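Local coordinates for protein thermophilic dibenzothiophene desulfurization enzyme C (Paenibacillus sp. A11-2, PDB 5XDC) that probably uses reduced FMN and molecular oxygen to oxidise the sulfur of dibenzothiophene, first to the sulfoxide and then to the sulfone, as a DszC-family flavin monooxygenase, at residues 142-147 against 175-180; 147-152 against 222-227; 181-186 against 229-234. All blocks are in the same frame, centred on the assembly; numbering follows the deposited sequence.

Interaction 1 of 3, residues 142-147 against 175-180; sequences ATPLPD and SRDPNG
Ala-142 and Ser-175 meet in a single backbone bond just past the end of strand 167-174, where it runs parallel to strand 141-144, at the outer end of a mixed sheet in the beta domain that this enzyme shares with the acyl-CoA dehydrogenases. Ser-175 N donates to Ala-142 O over 2.9 Å. One residue further on, the contacts become weaker: the CA-H of Thr-143 points at Ser-175 O with a CA to O distance of 3.5 Å, and the same oxygen lies 3.2 Å from Pro-144 CD.

Beyond this point there is no further backbone bond, because a proline has no N-H to offer, and side chains take over. Pro-144 puts its CG against the carboxylate carbon of Asp-177, CG to CG 3.7 Å, and its CG and CD both lie near the aspartate CB. Asp-177 reaches this place with its CG anti to the backbone N (chi1 -169°), and Pro-178 CD adds a lighter contact, 4.1 Å from Pro-144 CG. The carboxylate is meanwhile held by its own turn: OD1 accepts from Asn-179 N at 2.9 Å, an Asx turn, inside the type I turn from Asp-177 to Gly-180.

The other oxygen, OD2, forms a salt bridge with Arg-183, just before strand 184-190. Strand 150-153 flanks strand 141-144 away from this loop, its Tyr-150 touching both Ala-142 and Pro-144, while strand 167-174 runs directly into Ser-175.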
# COMPACT_ATOMS: atom_id res chain seq x y z
N ALA B 142 -25.78 35.64 -16.09
CA ALA B 142 -25.84 37.03 -15.66
C ALA B 142 -26.16 37.89 -16.88
O ALA B 142 -25.32 38.01 -17.78
CB ALA B 142 -24.52 37.45 -15.02
N THR B 143 -27.36 38.47 -16.91
CA THR B 143 -27.78 39.32 -18.03
C THR B 143 -27.57 40.78 -17.65
O THR B 143 -28.09 41.21 -16.61
CB THR B 143 -29.23 39.05 -18.38
OG1 THR B 143 -29.39 37.68 -18.74
CG2 THR B 143 -29.67 39.92 -19.55
N PRO B 144 -26.83 41.57 -18.42
CA PRO B 144 -26.58 42.95 -18.01
C PRO B 144 -27.83 43.81 -18.09
O PRO B 144 -28.62 43.71 -19.03
CB PRO B 144 -25.51 43.43 -18.99
CG PRO B 144 -25.65 42.55 -20.18
CD PRO B 144 -26.11 41.22 -19.66
N LEU B 145 -28.00 44.66 -17.09
CA LEU B 145 -29.03 45.68 -17.03
C LEU B 145 -28.44 47.05 -17.33
O LEU B 145 -27.25 47.28 -17.13
CB LEU B 145 -29.69 45.69 -15.66
CG LEU B 145 -30.46 44.40 -15.34
CD1 LEU B 145 -30.73 44.30 -13.86
CD2 LEU B 145 -31.74 44.34 -16.14
N PRO B 146 -29.27 48.01 -17.78
CA PRO B 146 -28.73 49.30 -18.27
C PRO B 146 -27.87 50.07 -17.28
O PRO B 146 -27.03 50.86 -17.71
CB PRO B 146 -30.01 50.09 -18.61
CG PRO B 146 -31.02 49.06 -18.94
CD PRO B 146 -30.71 47.86 -18.07
N ASP B 147 -28.09 49.92 -15.97
CA ASP B 147 -27.36 50.67 -14.95
C ASP B 147 -26.02 50.03 -14.58
O ASP B 147 -25.31 50.59 -13.75
CB ASP B 147 -28.19 50.79 -13.68
CG ASP B 147 -28.32 49.47 -12.95
OD1 ASP B 147 -28.55 48.45 -13.63
OD2 ASP B 147 -28.20 49.44 -11.72
N SER B 175 -24.56 36.60 -20.24
CA SER B 175 -25.45 36.17 -21.31
C SER B 175 -26.17 37.39 -21.86
O SER B 175 -26.46 38.34 -21.12
CB SER B 175 -26.46 35.14 -20.80
OG SER B 175 -27.37 34.77 -21.83
N ARG B 176 -26.46 37.36 -23.16
CA ARG B 176 -27.09 38.50 -23.83
C ARG B 176 -26.33 39.79 -23.52
O ARG B 176 -26.92 40.83 -23.24
CB ARG B 176 -28.57 38.61 -23.43
CG ARG B 176 -29.36 37.36 -23.76
CD ARG B 176 -30.80 37.43 -23.29
NE ARG B 176 -31.54 36.23 -23.68
CZ ARG B 176 -31.50 35.07 -23.02
NH1 ARG B 176 -30.75 34.93 -21.93
NH2 ARG B 176 -32.21 34.04 -23.46
N ASP B 177 -25.01 39.70 -23.57
CA ASP B 177 -24.12 40.76 -23.10
C ASP B 177 -23.40 41.39 -24.28
O ASP B 177 -22.56 40.73 -24.91
CB ASP B 177 -23.12 40.21 -22.09
CG ASP B 177 -22.35 41.29 -21.37
OD1 ASP B 177 -22.18 42.39 -21.94
OD2 ASP B 177 -21.90 41.04 -20.23
N PRO B 178 -23.65 42.66 -24.61
CA PRO B 178 -22.97 43.26 -25.76
C PRO B 178 -21.47 43.35 -25.60
O PRO B 178 -20.76 43.51 -26.59
CB PRO B 178 -23.60 44.66 -25.86
CG PRO B 178 -24.83 44.60 -25.04
CD PRO B 178 -24.56 43.62 -23.96
N ASN B 179 -20.97 43.27 -24.37
CA ASN B 179 -19.54 43.35 -24.10
C ASN B 179 -18.89 41.98 -24.00
O ASN B 179 -17.71 41.88 -23.63
CB ASN B 179 -19.32 44.16 -22.83
CG ASN B 179 -19.66 45.62 -23.01
OD1 ASN B 179 -19.16 46.27 -23.92
ND2 ASN B 179 -20.55 46.13 -22.17
N GLY B 180 -19.62 40.91 -24.33
CA GLY B 180 -19.07 39.57 -24.39
C GLY B 180 -19.81 38.59 -23.52
O GLY B 180 -19.91 38.78 -22.30

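Interaction 2 of 3, residues 147-152 against 222-227; sequences DGSYEI and VYPDEL
Tyr-150 and Val-222 form an antiparallel hydrogen-bonded pair, the backbone core of a contact between strand 150-153 and the end of strand 220-222. Tyr-150 N donates to Val-222 O at 3.0 Å, and Val-222 N returns a bond to Tyr-150 O at 2.9 Å with an N-H...O angle of 170°.

The apolar contacts lie on the face carrying both of these side chains and further along the strand. Leu-227 CD1 lies at the edge of the Tyr-150 ring, 4.1 Å from its CD2, and the two side chains cross at about a right angle. Val-222 CG1 is placed 3.3 Å from Ile-152 CG1, closer than carbons normally sit; since the modelled valine is nearly eclipsed (chi1 -15°), the exact closeness is doubtful.

Polar side chains organise the turn that leads into the strand. Asp-147 closes an Asx turn by accepting from Ser-149 N at OD1, and its OD2 takes the hydroxyl of Ser-149 at 2.7 Å, on the syn side of the carboxylate. With OG beside the backbone N (chi1 -65°), the hydroxyl oxygen also rests 3.3 Å from Pro-224 CD and alongside Tyr-223. An alanine at Ser-149 would remove that hydroxyl, which would probably leave Asp-147 OD2 without this donor and open a small gap beside Pro-224. Across the contact, Tyr-223 N is bound by Glu-226 OE1, whose OE2 pairs with Arg-193.

The carboxylates of Asp-147 and Glu-226 thus each accept from a backbone N-H of their own segment, while backbone bonds and apolar surfaces join the two segments.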
# COMPACT_ATOMS: atom_id res chain seq x y z
N ASP B 147 -28.09 49.92 -15.97
CA ASP B 147 -27.36 50.67 -14.95
C ASP B 147 -26.02 50.03 -14.58
O ASP B 147 -25.31 50.59 -13.75
CB ASP B 147 -28.19 50.79 -13.68
CG ASP B 147 -28.32 49.47 -12.95
OD1 ASP B 147 -28.55 48.45 -13.63
OD2 ASP B 147 -28.20 49.44 -11.72
N GLY B 148 -25.68 48.88 -15.14
CA GLY B 148 -24.50 48.14 -14.73
C GLY B 148 -24.77 47.01 -13.78
O GLY B 148 -23.83 46.28 -13.42
N SER B 149 -26.00 46.86 -13.31
CA SER B 149 -26.38 45.68 -12.54
C SER B 149 -26.45 44.47 -13.47
O SER B 149 -26.42 44.58 -14.70
CB SER B 149 -27.72 45.89 -11.85
OG SER B 149 -27.68 46.91 -10.87
N TYR B 150 -26.57 43.29 -12.87
CA TYR B 150 -26.77 42.06 -13.61
C TYR B 150 -27.97 41.33 -13.03
O TYR B 150 -28.19 41.34 -11.82
CB TYR B 150 -25.54 41.13 -13.55
CG TYR B 150 -24.44 41.51 -14.52
CD1 TYR B 150 -24.48 41.08 -15.83
CD2 TYR B 150 -23.38 42.32 -14.12
CE1 TYR B 150 -23.49 41.43 -16.73
CE2 TYR B 150 -22.37 42.66 -15.02
CZ TYR B 150 -22.44 42.22 -16.32
OH TYR B 150 -21.47 42.56 -17.22
N GLU B 151 -28.74 40.70 -13.91
CA GLU B 151 -29.85 39.86 -13.49
C GLU B 151 -29.37 38.41 -13.56
O GLU B 151 -28.91 37.95 -14.61
CB GLU B 151 -31.08 40.06 -14.38
CG GLU B 151 -32.30 39.30 -13.86
CD GLU B 151 -33.42 39.25 -14.86
OE1 GLU B 151 -33.85 38.14 -15.22
OE2 GLU B 151 -33.87 40.33 -15.30
N ILE B 152 -29.49 37.71 -12.43
CA ILE B 152 -28.98 36.34 -12.28
C ILE B 152 -30.15 35.38 -12.37
O ILE B 152 -31.15 35.54 -11.66
CB ILE B 152 -28.25 36.16 -10.94
CG1 ILE B 152 -27.24 37.28 -10.70
CG2 ILE B 152 -27.58 34.79 -10.90
CD1 ILE B 152 -26.19 37.37 -11.75
N VAL B 222 -28.17 41.84 -8.96
CA VAL B 222 -26.98 42.20 -8.19
C VAL B 222 -26.48 43.55 -8.69
O VAL B 222 -26.35 43.78 -9.90
CB VAL B 222 -25.89 41.10 -8.20
CG1 VAL B 222 -26.41 39.77 -8.69
CG2 VAL B 222 -24.62 41.51 -8.88
N TYR B 223 -26.25 44.43 -7.75
CA TYR B 223 -26.03 45.84 -8.01
C TYR B 223 -24.55 46.11 -8.21
O TYR B 223 -23.70 45.29 -7.84
CB TYR B 223 -26.58 46.66 -6.85
CG TYR B 223 -28.06 46.39 -6.63
CD1 TYR B 223 -28.99 46.73 -7.61
CD2 TYR B 223 -28.52 45.76 -5.49
CE1 TYR B 223 -30.35 46.47 -7.42
CE2 TYR B 223 -29.87 45.49 -5.30
CZ TYR B 223 -30.77 45.84 -6.28
OH TYR B 223 -32.11 45.56 -6.09
N PRO B 224 -24.20 47.23 -8.83
CA PRO B 224 -22.80 47.40 -9.26
C PRO B 224 -21.83 47.45 -8.11
O PRO B 224 -20.67 47.06 -8.29
CB PRO B 224 -22.84 48.71 -10.05
CG PRO B 224 -24.26 48.83 -10.51
CD PRO B 224 -25.05 48.32 -9.35
N ASP B 225 -22.27 47.90 -6.93
CA ASP B 225 -21.36 47.98 -5.80
C ASP B 225 -21.15 46.62 -5.14
O ASP B 225 -20.36 46.52 -4.20
CB ASP B 225 -21.85 49.01 -4.77
CG ASP B 225 -23.24 48.70 -4.22
OD1 ASP B 225 -24.08 48.20 -4.99
OD2 ASP B 225 -23.48 48.99 -3.03
N GLU B 226 -21.82 45.57 -5.64
CA GLU B 226 -21.66 44.22 -5.11
C GLU B 226 -20.79 43.34 -6.00
O GLU B 226 -20.40 42.25 -5.58
CB GLU B 226 -23.05 43.57 -4.93
CG GLU B 226 -23.92 44.34 -3.95
CD GLU B 226 -25.38 43.88 -3.92
OE1 GLU B 226 -25.91 43.44 -4.97
OE2 GLU B 226 -25.99 43.98 -2.83
N LEU B 227 -20.50 43.79 -7.21
CA LEU B 227 -19.67 43.04 -8.14
C LEU B 227 -18.21 43.02 -7.70
O LEU B 227 -17.67 44.02 -7.20
CB LEU B 227 -19.79 43.63 -9.53
CG LEU B 227 -21.22 43.59 -10.07
CD1 LEU B 227 -21.33 44.48 -11.29
CD2 LEU B 227 -21.59 42.18 -10.42

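Interaction 3 of 3, residues 181-186 against 229-234; sequences DGRIVA and GTPGQV
Arg-183 lays its guanidinium flat against Pro-231, in a contact that joins the start of strand 184-190, in the beta domain of the acyl-CoA dehydrogenase fold, to the type II turn and N-cap leading into helix 233-240. Pro-231 CB sits over the centre of the guanidinium, 3.5 Å above its plane. A bend at chi3 (-70°) folds the arginine back to this position, where NE binds Gly-180 O and NH2 forms a salt bridge with Asp-177; these partners are likely to hold the group flat against the ring.

The same proline carbon is met by Val-185, whose CG1, in the conformer modelled here, one of two, lies 3.5 Å from Pro-231 CB. Ile-184 is turned instead to the helix: its CG2 meets Val-234 CG1 at 3.8 Å, the valine presenting the methyl that stands between its backbone N and carbonyl carbon. Tyr-100 and Phe-104 of helix 85-104 also pack on Val-234.

Gly-232, at the N-cap, packs against Arg-183 CB with positive phi, a conformation suited to glycine. Its N donates to Ile-184 O over 2.8 Å in an almost straight bond, 175° at the hydrogen. Near the same carbonyl lies a water that accepts from Val-234 N, 2.9 Å from Ile-184 O and 3.0 Å from Thr-230 O.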
# COMPACT_ATOMS: atom_id res chain seq x y z
N ASP B 181 -20.35 37.53 -24.12
CA ASP B 181 -20.98 36.45 -23.37
C ASP B 181 -19.92 35.48 -22.85
O ASP B 181 -18.79 35.44 -23.32
CB ASP B 181 -21.98 35.68 -24.23
CG ASP B 181 -23.16 36.53 -24.69
OD1 ASP B 181 -23.47 37.54 -24.03
OD2 ASP B 181 -23.78 36.17 -25.71
N GLY B 182 -20.32 34.69 -21.86
CA GLY B 182 -19.46 33.66 -21.31
C GLY B 182 -18.37 34.15 -20.38
O GLY B 182 -17.45 33.39 -20.08
N ARG B 183 -18.45 35.39 -19.91
CA ARG B 183 -17.49 35.93 -18.96
C ARG B 183 -17.99 35.71 -17.55
O ARG B 183 -19.17 35.90 -17.26
CB ARG B 183 -17.27 37.42 -19.22
CG ARG B 183 -16.84 37.75 -20.65
CD ARG B 183 -16.56 39.24 -20.81
NE ARG B 183 -17.79 40.03 -20.74
CZ ARG B 183 -17.84 41.33 -20.44
NH1 ARG B 183 -16.74 42.00 -20.17
NH2 ARG B 183 -19.01 41.95 -20.40
N ILE B 184 -17.10 35.30 -16.66
CA ILE B 184 -17.52 35.00 -15.30
C ILE B 184 -17.66 36.29 -14.51
O ILE B 184 -16.74 37.12 -14.47
CB ILE B 184 -16.53 34.05 -14.61
CG1 ILE B 184 -16.54 32.69 -15.30
CG2 ILE B 184 -16.94 33.88 -13.14
CD1 ILE B 184 -15.41 31.77 -14.84
N VAL B 185 -18.80 36.48 -13.87
CA VAL B 185 -18.97 37.56 -12.92
C VAL B 185 -19.16 36.95 -11.54
O VAL B 185 -19.76 35.88 -11.37
CB VAL B 185 -20.15 38.50 -13.25
CG1 VAL B 185 -19.86 39.27 -14.53
CG2 VAL B 185 -21.44 37.73 -13.35
N ALA B 186 -18.64 37.66 -10.55
CA ALA B 186 -18.72 37.28 -9.16
C ALA B 186 -19.27 38.46 -8.38
O ALA B 186 -19.03 39.61 -8.73
CB ALA B 186 -17.35 36.86 -8.60
N GLY B 229 -14.69 42.80 -9.04
CA GLY B 229 -13.96 42.98 -10.27
C GLY B 229 -14.90 43.13 -11.45
O GLY B 229 -16.11 43.35 -11.32
N THR B 230 -14.31 43.02 -12.62
CA THR B 230 -15.02 43.14 -13.87
C THR B 230 -15.31 41.76 -14.44
O THR B 230 -14.69 40.77 -14.02
CB THR B 230 -14.19 43.95 -14.86
OG1 THR B 230 -12.96 43.26 -15.14
CG2 THR B 230 -13.86 45.31 -14.28
N PRO B 231 -16.23 41.65 -15.38
CA PRO B 231 -16.55 40.32 -15.93
C PRO B 231 -15.34 39.69 -16.59
O PRO B 231 -14.64 40.32 -17.39
CB PRO B 231 -17.66 40.62 -16.94
CG PRO B 231 -18.25 41.92 -16.48
CD PRO B 231 -17.11 42.69 -15.94
N GLY B 232 -15.11 38.42 -16.27
CA GLY B 232 -13.96 37.72 -16.79
C GLY B 232 -12.65 38.02 -16.08
O GLY B 232 -11.63 37.41 -16.44
N GLN B 233 -12.64 38.91 -15.09
CA GLN B 233 -11.38 39.24 -14.43
C GLN B 233 -10.77 38.04 -13.73
O GLN B 233 -9.54 37.91 -13.66
CB GLN B 233 -11.57 40.37 -13.43
CG GLN B 233 -10.25 40.86 -12.81
CD GLN B 233 -10.44 42.01 -11.85
OE1 GLN B 233 -11.39 42.78 -11.97
NE2 GLN B 233 -9.54 42.13 -10.87
N VAL B 234 -11.60 37.14 -13.19
CA VAL B 234 -11.04 35.98 -12.52
C VAL B 234 -10.34 35.08 -13.53
O VAL B 234 -9.28 34.51 -13.25
CB VAL B 234 -12.13 35.24 -11.73
CG1 VAL B 234 -13.24 34.73 -12.64
CG2 VAL B 234 -11.53 34.10 -10.93
O HOH W 1 -14.60 38.06 -12.81
O HOH W 2 -17.16 40.08 -11.66

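Along the chain, strand 141-144 comes first and runs through the turn at Asp-147, a residue common to interactions 1 and 2, into strand 150-153. Interaction 1 closes the loop from 142-147 to 175-180 before interaction 3 opens at 181-186, so these two stand in series. Interaction 2 spans further, from 147-152 to 222-227, and crosses both: its first segment falls inside the loop of interaction 1, and its second inside that of interaction 3, which ends at 229-234. All three reach the same mixed sheet. The ring of Tyr-150 lies among them, with its OH near Pro-231 and in a weak hydrogen bond with Asp-177, where strand ends, loop and helix start converge.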